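PDB 6Z8H: variant surface glycoprotein MITat 1.13 from Trypanosoma brucei, which probably forms part of the dense surface coat of the parasite, whose switching between antigenically distinct versions lets the trypanosome evade the host immune response. Local coordinates for residues N58-N62 with C280-I284; L133-E139 with K151-L157; L197-A202 with T243-R247. One frame throughout, in Å; residues are numbered along the deposited sequence.

Contact 1: residues N58-N62 with C280-I284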
# COMPACT_ATOMS: atom_id res chain seq x y z
N ASN A 58 15.86 -1.63 -7.57
CA ASN A 58 17.09 -0.96 -7.99
C ASN A 58 17.87 -0.48 -6.78
O ASN A 58 19.11 -0.51 -6.79
CB ASN A 58 16.78 0.21 -8.92
CG ASN A 58 16.35 -0.23 -10.30
OD1 ASN A 58 16.47 -1.40 -10.69
ND2 ASN A 58 15.88 0.72 -11.06
N GLU A 59 17.18 0.01 -5.75
CA GLU A 59 17.86 0.46 -4.54
C GLU A 59 18.54 -0.71 -3.86
O GLU A 59 19.63 -0.55 -3.28
CB GLU A 59 16.88 1.14 -3.59
CG GLU A 59 17.47 1.88 -2.40
CD GLU A 59 17.88 1.00 -1.22
OE1 GLU A 59 17.37 -0.12 -1.04
OE2 GLU A 59 18.74 1.47 -0.44
N ARG A 60 17.90 -1.88 -3.86
CA ARG A 60 18.55 -3.05 -3.28
C ARG A 60 19.82 -3.38 -4.04
O ARG A 60 20.86 -3.66 -3.43
CB ARG A 60 17.61 -4.26 -3.27
CG ARG A 60 18.28 -5.58 -2.90
CD ARG A 60 17.34 -6.78 -2.98
NE ARG A 60 17.14 -7.25 -4.34
CZ ARG A 60 15.97 -7.24 -4.98
NH1 ARG A 60 14.87 -6.82 -4.37
NH2 ARG A 60 15.89 -7.69 -6.22
N GLU A 61 19.76 -3.34 -5.37
CA GLU A 61 20.92 -3.63 -6.19
C GLU A 61 21.98 -2.55 -6.03
O GLU A 61 23.17 -2.87 -5.99
CB GLU A 61 20.55 -3.74 -7.67
CG GLU A 61 19.74 -4.97 -8.02
CD GLU A 61 19.48 -5.10 -9.50
OE1 GLU A 61 20.05 -4.33 -10.30
OE2 GLU A 61 18.69 -5.98 -9.86
N ASN A 62 21.58 -1.28 -5.93
CA ASN A 62 22.55 -0.21 -5.76
C ASN A 62 23.22 -0.28 -4.38
O ASN A 62 24.43 -0.05 -4.26
CB ASN A 62 21.89 1.16 -5.95
CG ASN A 62 21.65 1.50 -7.42
OD1 ASN A 62 22.35 1.01 -8.30
ND2 ASN A 62 20.62 2.33 -7.68
N CYS A 280 14.34 6.12 -8.49
CA CYS A 280 15.49 5.21 -8.44
C CYS A 280 15.62 4.40 -9.73
O CYS A 280 15.74 3.18 -9.72
CB CYS A 280 15.43 4.26 -7.24
SG CYS A 280 17.06 3.36 -7.14
N SER A 281 15.60 5.10 -10.87
CA SER A 281 15.75 4.41 -12.14
C SER A 281 17.21 4.18 -12.54
O SER A 281 17.45 3.41 -13.47
CB SER A 281 15.05 5.16 -13.28
OG SER A 281 15.62 6.43 -13.54
N SER A 282 18.18 4.81 -11.86
CA SER A 282 19.58 4.74 -12.26
C SER A 282 20.28 3.64 -11.47
O SER A 282 19.98 3.43 -10.28
CB SER A 282 20.27 6.07 -11.98
OG SER A 282 19.72 7.09 -12.79
N LEU A 283 21.21 2.95 -12.13
CA LEU A 283 21.93 1.83 -11.55
C LEU A 283 23.43 2.09 -11.60
O LEU A 283 23.98 2.50 -12.63
CB LEU A 283 21.64 0.52 -12.28
CG LEU A 283 20.29 -0.15 -12.06
CD1 LEU A 283 20.19 -1.35 -13.02
CD2 LEU A 283 20.08 -0.61 -10.63
N ILE A 284 24.10 1.82 -10.47
CA ILE A 284 25.55 1.88 -10.40
C ILE A 284 26.19 0.99 -11.45
O ILE A 284 27.26 1.32 -11.97
CB ILE A 284 25.98 1.48 -8.97
CG1 ILE A 284 25.64 2.59 -7.99
CG2 ILE A 284 27.49 1.18 -8.91
CD1 ILE A 284 25.67 2.19 -6.54

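Contact 2: residues L133-E139 with K151-L157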
# COMPACT_ATOMS: atom_id res chain seq x y z
N LEU A 133 -32.39 -3.74 -8.39
CA LEU A 133 -32.66 -4.40 -7.12
C LEU A 133 -34.03 -5.10 -7.15
O LEU A 133 -34.68 -5.25 -6.12
CB LEU A 133 -32.56 -3.43 -5.95
CG LEU A 133 -31.13 -3.19 -5.43
CD1 LEU A 133 -31.12 -2.21 -4.37
CD2 LEU A 133 -30.59 -4.53 -5.00
N GLY A 134 -34.44 -5.57 -8.33
CA GLY A 134 -35.63 -6.42 -8.42
C GLY A 134 -36.94 -5.65 -8.32
O GLY A 134 -37.02 -4.42 -8.45
N GLU A 135 -37.99 -6.41 -7.99
CA GLU A 135 -39.35 -5.87 -8.06
C GLU A 135 -40.27 -6.63 -7.13
O GLU A 135 -39.99 -7.76 -6.70
CB GLU A 135 -39.88 -5.81 -9.51
CG GLU A 135 -39.77 -7.11 -10.24
CD GLU A 135 -39.95 -6.96 -11.77
OE1 GLU A 135 -40.37 -5.88 -12.27
OE2 GLU A 135 -39.64 -7.95 -12.46
N ALA A 136 -41.40 -5.99 -6.83
CA ALA A 136 -42.54 -6.63 -6.19
C ALA A 136 -43.67 -6.60 -7.20
O ALA A 136 -44.00 -5.53 -7.69
CB ALA A 136 -42.95 -5.84 -4.96
N LYS A 137 -44.23 -7.76 -7.51
CA LYS A 137 -45.31 -7.83 -8.49
C LYS A 137 -46.52 -8.48 -7.84
O LYS A 137 -46.49 -9.67 -7.52
CB LYS A 137 -44.85 -8.59 -9.73
CG LYS A 137 -45.85 -8.54 -10.89
CD LYS A 137 -45.22 -9.12 -12.17
CE LYS A 137 -46.04 -10.29 -12.68
NZ LYS A 137 -46.28 -10.18 -14.14
N ILE A 138 -47.56 -7.68 -7.63
CA ILE A 138 -48.84 -8.18 -7.15
C ILE A 138 -49.72 -8.54 -8.33
O ILE A 138 -49.89 -7.74 -9.26
CB ILE A 138 -49.53 -7.12 -6.27
CG1 ILE A 138 -48.72 -6.85 -5.01
CG2 ILE A 138 -50.99 -7.56 -5.97
CD1 ILE A 138 -49.12 -5.59 -4.29
N GLU A 139 -50.26 -9.76 -8.31
CA GLU A 139 -51.31 -10.18 -9.23
C GLU A 139 -52.53 -10.50 -8.38
O GLU A 139 -52.52 -11.48 -7.62
CB GLU A 139 -50.87 -11.40 -10.03
CG GLU A 139 -49.50 -11.27 -10.67
CD GLU A 139 -49.07 -12.58 -11.30
OE1 GLU A 139 -49.81 -13.57 -11.15
OE2 GLU A 139 -48.00 -12.60 -11.95
N LYS A 151 -50.33 -13.50 -3.34
CA LYS A 151 -50.56 -12.70 -4.54
C LYS A 151 -49.34 -11.91 -4.97
O LYS A 151 -49.36 -11.27 -6.03
CB LYS A 151 -51.76 -11.77 -4.34
CG LYS A 151 -53.08 -12.54 -4.13
CD LYS A 151 -54.30 -11.64 -4.16
CE LYS A 151 -55.62 -12.41 -3.99
NZ LYS A 151 -56.77 -11.52 -4.17
N PHE A 152 -48.25 -11.99 -4.20
CA PHE A 152 -46.96 -11.42 -4.61
C PHE A 152 -46.23 -12.50 -5.39
O PHE A 152 -45.58 -13.37 -4.81
CB PHE A 152 -46.14 -10.99 -3.41
CG PHE A 152 -46.65 -9.77 -2.73
CD1 PHE A 152 -47.77 -9.81 -1.91
CD2 PHE A 152 -46.03 -8.55 -2.94
CE1 PHE A 152 -48.20 -8.66 -1.27
CE2 PHE A 152 -46.45 -7.42 -2.30
CZ PHE A 152 -47.53 -7.47 -1.48
N ARG A 153 -46.37 -12.48 -6.71
CA ARG A 153 -45.73 -13.54 -7.47
C ARG A 153 -44.27 -13.22 -7.76
O ARG A 153 -43.41 -14.10 -7.72
CB ARG A 153 -46.47 -13.86 -8.75
CG ARG A 153 -46.09 -15.23 -9.27
CD ARG A 153 -46.73 -15.54 -10.60
NE ARG A 153 -45.96 -15.04 -11.73
CZ ARG A 153 -44.89 -15.65 -12.24
NH1 ARG A 153 -44.44 -16.77 -11.69
NH2 ARG A 153 -44.27 -15.13 -13.29
N ALA A 154 -43.96 -11.96 -8.04
CA ALA A 154 -42.58 -11.51 -8.09
C ALA A 154 -42.29 -10.85 -6.75
O ALA A 154 -43.12 -10.08 -6.24
CB ALA A 154 -42.32 -10.54 -9.25
N THR A 155 -41.17 -11.27 -6.15
CA THR A 155 -40.65 -10.69 -4.94
C THR A 155 -39.13 -10.67 -5.00
O THR A 155 -38.46 -10.94 -4.00
CB THR A 155 -41.05 -11.48 -3.71
OG1 THR A 155 -40.71 -12.86 -3.91
CG2 THR A 155 -42.50 -11.35 -3.47
N SER A 156 -38.58 -10.41 -6.19
CA SER A 156 -37.13 -10.28 -6.37
C SER A 156 -36.55 -9.04 -5.69
O SER A 156 -35.32 -8.92 -5.63
CB SER A 156 -36.82 -10.23 -7.86
OG SER A 156 -37.51 -9.15 -8.47
N LEU A 157 -37.39 -8.15 -5.16
CA LEU A 157 -36.92 -6.92 -4.55
C LEU A 157 -35.87 -7.20 -3.49
O LEU A 157 -36.09 -8.02 -2.59
CB LEU A 157 -38.09 -6.16 -3.93
CG LEU A 157 -37.85 -4.68 -3.61
CD1 LEU A 157 -37.68 -3.84 -4.87
CD2 LEU A 157 -38.93 -4.09 -2.74
O HOH W 1 -37.98 -9.95 -11.01

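Contact 3: residues L197-A202 with T243-R247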
# COMPACT_ATOMS: atom_id res chain seq x y z
N LEU A 197 -37.90 4.58 -9.18
CA LEU A 197 -39.06 3.79 -8.85
C LEU A 197 -39.73 3.46 -10.18
O LEU A 197 -40.23 4.37 -10.86
CB LEU A 197 -39.98 4.60 -7.95
CG LEU A 197 -41.39 4.03 -7.77
CD1 LEU A 197 -41.37 2.60 -7.27
CD2 LEU A 197 -42.18 4.94 -6.83
N ASP A 198 -39.58 2.21 -10.63
CA ASP A 198 -40.22 1.72 -11.85
C ASP A 198 -41.59 1.16 -11.50
O ASP A 198 -41.75 0.44 -10.50
CB ASP A 198 -39.38 0.62 -12.52
CG ASP A 198 -38.07 1.14 -13.09
OD1 ASP A 198 -38.03 2.29 -13.60
OD2 ASP A 198 -37.09 0.37 -13.03
N ALA A 199 -42.59 1.50 -12.31
CA ALA A 199 -43.96 1.08 -12.03
C ALA A 199 -44.63 0.57 -13.28
O ALA A 199 -44.38 1.07 -14.38
CB ALA A 199 -44.75 2.24 -11.43
N THR A 200 -45.42 -0.48 -13.10
CA THR A 200 -46.29 -1.04 -14.15
C THR A 200 -47.62 -1.42 -13.52
O THR A 200 -47.63 -2.13 -12.50
CB THR A 200 -45.67 -2.31 -14.76
OG1 THR A 200 -44.29 -2.07 -15.10
CG2 THR A 200 -46.44 -2.78 -15.98
N CYS A 201 -48.72 -0.97 -14.12
CA CYS A 201 -50.06 -1.32 -13.67
C CYS A 201 -50.90 -1.82 -14.83
O CYS A 201 -50.72 -1.48 -16.00
CB CYS A 201 -50.73 -0.17 -12.91
SG CYS A 201 -52.33 -0.54 -12.10
N ALA A 202 -51.81 -2.69 -14.49
CA ALA A 202 -52.62 -3.22 -15.57
C ALA A 202 -53.89 -3.69 -14.92
O ALA A 202 -53.83 -4.61 -14.11
CB ALA A 202 -51.91 -4.37 -16.25
N THR A 243 -50.17 2.89 -18.67
CA THR A 243 -49.75 2.33 -17.35
C THR A 243 -49.26 0.92 -17.45
O THR A 243 -48.31 0.61 -16.72
CB THR A 243 -50.94 2.40 -16.41
OG1 THR A 243 -50.53 3.37 -15.47
CG2 THR A 243 -51.35 1.05 -15.89
N ASN A 244 -49.54 0.23 -18.54
CA ASN A 244 -49.10 -1.15 -18.83
C ASN A 244 -47.71 -1.19 -19.49
O ASN A 244 -47.36 -2.24 -20.00
CB ASN A 244 -50.16 -1.91 -19.62
CG ASN A 244 -50.67 -1.22 -20.88
OD1 ASN A 244 -50.69 -0.00 -20.97
ND2 ASN A 244 -51.13 -2.04 -21.80
N ASN A 245 -46.96 -0.09 -19.46
CA ASN A 245 -45.57 -0.09 -19.87
C ASN A 245 -44.75 0.27 -18.64
O ASN A 245 -45.11 1.16 -17.86
CB ASN A 245 -45.30 0.89 -21.00
CG ASN A 245 -46.26 0.73 -22.14
OD1 ASN A 245 -46.02 -0.02 -23.10
ND2 ASN A 245 -47.37 1.43 -22.05
N LYS A 246 -43.67 -0.46 -18.45
CA LYS A 246 -42.80 -0.22 -17.31
C LYS A 246 -42.07 1.10 -17.52
O LYS A 246 -41.39 1.28 -18.54
CB LYS A 246 -41.84 -1.39 -17.18
CG LYS A 246 -41.00 -1.30 -15.93
CD LYS A 246 -40.09 -2.52 -15.78
CE LYS A 246 -39.14 -2.68 -16.95
NZ LYS A 246 -38.11 -3.74 -16.72
N ARG A 247 -42.25 2.04 -16.60
CA ARG A 247 -41.58 3.32 -16.69
C ARG A 247 -41.07 3.78 -15.32
O ARG A 247 -41.64 3.44 -14.28
CB ARG A 247 -42.50 4.41 -17.26
CG ARG A 247 -43.02 4.11 -18.66
CD ARG A 247 -41.89 4.15 -19.64
NE ARG A 247 -42.29 4.05 -21.05
CZ ARG A 247 -42.26 2.94 -21.77
NH1 ARG A 247 -42.01 1.77 -21.20
NH2 ARG A 247 -42.55 2.98 -23.06

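Contact 1: residues N58-N62 with C280-I284
Asn-58 and Asn-62, one turn apart on helix 34-75, hold the loop 280-284 with their side-chain amides. Both have CG anti to the carbonyl carbon (chi1 -74° and -77°), which sends the two amides off the same side of the helix. Asn-62 uses both ends of its amide. ND2 donates to Ser-282 O at 2.9 Å, and the acceptor lies in the amide plane. OD1 accepts from Ile-284 N at 2.9 Å, with the donor tilted 33° from the carbonyl plane. The amide thus spans Leu-283 and fixes the course of the loop there. Asn-58 ND2 reaches Cys-280 O at 2.8 Å by a nearly straight bond, again in the amide plane. Leu-283 crosses Asn-58 at about a right angle and sets CD2 3.6 Å from Asn-62 OD1. Ile-284 CD1 lies 3.4 Å from Asn-62 O, and its side chain also packs on Ala-65, Leu-69 and Ala-91. Cys-280 SG sits 3.6 Å from Asn-58 CB and is disulfide-bonded to Cys-98 of helix 78-129. The loop is therefore tied covalently to one long helix and by amide hydrogen bonds to the other. Asn-62 is buried, and both polar ends of its amide are satisfied by loop backbone.

Contact 2: residues L133-E139 with K151-L157
Strands 135-139 and 152-155 run antiparallel, their axes 4.5 Å apart at closest approach. They form the edge hairpin of the five-stranded sheet, and a classic beta bulge interrupts their pairing. Two residues of one strand, Arg-153 and Ala-154, stand across from the single Lys-137 of the other. Lys-137 N bonds Ala-154 O, while Lys-137 O takes Arg-153 N at 2.9 Å and only a weak, long bond from Ala-154 N. Beyond the bulge, Glu-139 N bonds Lys-151 O.

On one face, Ile-138 and Phe-152 run alongside each other, their side chains heading in one direction. Ile-138 CG1 sits over the ring, 3.8 Å from its centroid and 18° off the normal, as a CH-pi contact. Leu-147 adds to this pair, and Ile-249 of the second subunit packs on Phe-152.

On the other face, Ala-154 CB presses on Lys-137 CB at 3.2 Å, a tight carbon contact. The Glu-139 chain is extended beyond CG and crosses Arg-153. Its OE2 makes a salt bridge with Arg-153 NE at 3.2 Å. OE2 lies in the guanidinium plane, but NE is 35° out of the carboxylate plane on its syn side. A long salt bridge from Lys-137 NZ also reaches OE2. This shared carboxylate probably eases the approach of the two positive side chains.

Past the bulge in the other direction, Asn-252 of the second subunit bonds to the carbonyls of Thr-155 and Leu-157. Ser-156 has OG between its backbone N and carbonyl carbon (chi1 58°), which turns the hydroxyl to Glu-135 N at 2.8 Å. A water links the same Ser-156 OG, at 2.7 Å, to Glu-135 OE2, at 3.0 Å.

Contact 3: residues L197-A202 with T243-R247
An antiparallel bridge joins strand 194-202 to the start of the outer strand 247-253. Ala-199 and Arg-247 form its hydrogen-bonded pair. Ala-199 N donates to Arg-247 O at 2.9 Å, and Arg-247 N returns a bond to Ala-199 O at 3.2 Å. Residues 243-246, which lead into Arg-247, are not in strand geometry, yet Thr-243 O still accepts from Cys-201 N at 3.1 Å. That donor stands 57° above the carbonyl plane, away from the usual in-plane approach. Segment 243-247 is thus the entry loop to one edge of the five-stranded antiparallel sheet. On the other side of strand 194-202, Asp-198, Thr-200 and Ala-202 make backbone bonds to strand 221-229. Thr-200 holds OG1 anti to its carbonyl carbon (chi1 -48°), where it meets Lys-246 CB at 3.3 Å. The two side chains cross there. Asp-198 turns its OD2 to Thr-227, not to the lysine. Arg-247 folds back along its own loop, and its NH1 bonds Lys-246 O at 2.8 Å. Asn-245 CB lies over one face of that guanidinium, offset toward its rim near NH1. Cys-201 is disulfide-bonded to Cys-211, and its side chain also packs on Leu-147 of the second subunit.

Overall arrangement
Contact 1 lies far from the other two, on the opposite side of the chain's centre. Its centre is about 63 Å from that of contact 2 and 65 Å from that of contact 3. Both of these fall in the chain between the two segments of contact 1, contact 2 first. Contacts 2 and 3 share the five-stranded sheet, with centres about 13 Å apart. They pair its two outermost strands, 152-155 and 247-253, with their inner neighbours; strand 221-229 lies between those neighbours. Both also touch the second subunit. The sheet thus helps form the dimer at one end of the elongated molecule, while contact 1 ties a loop to the long helices 34-75 and 78-129.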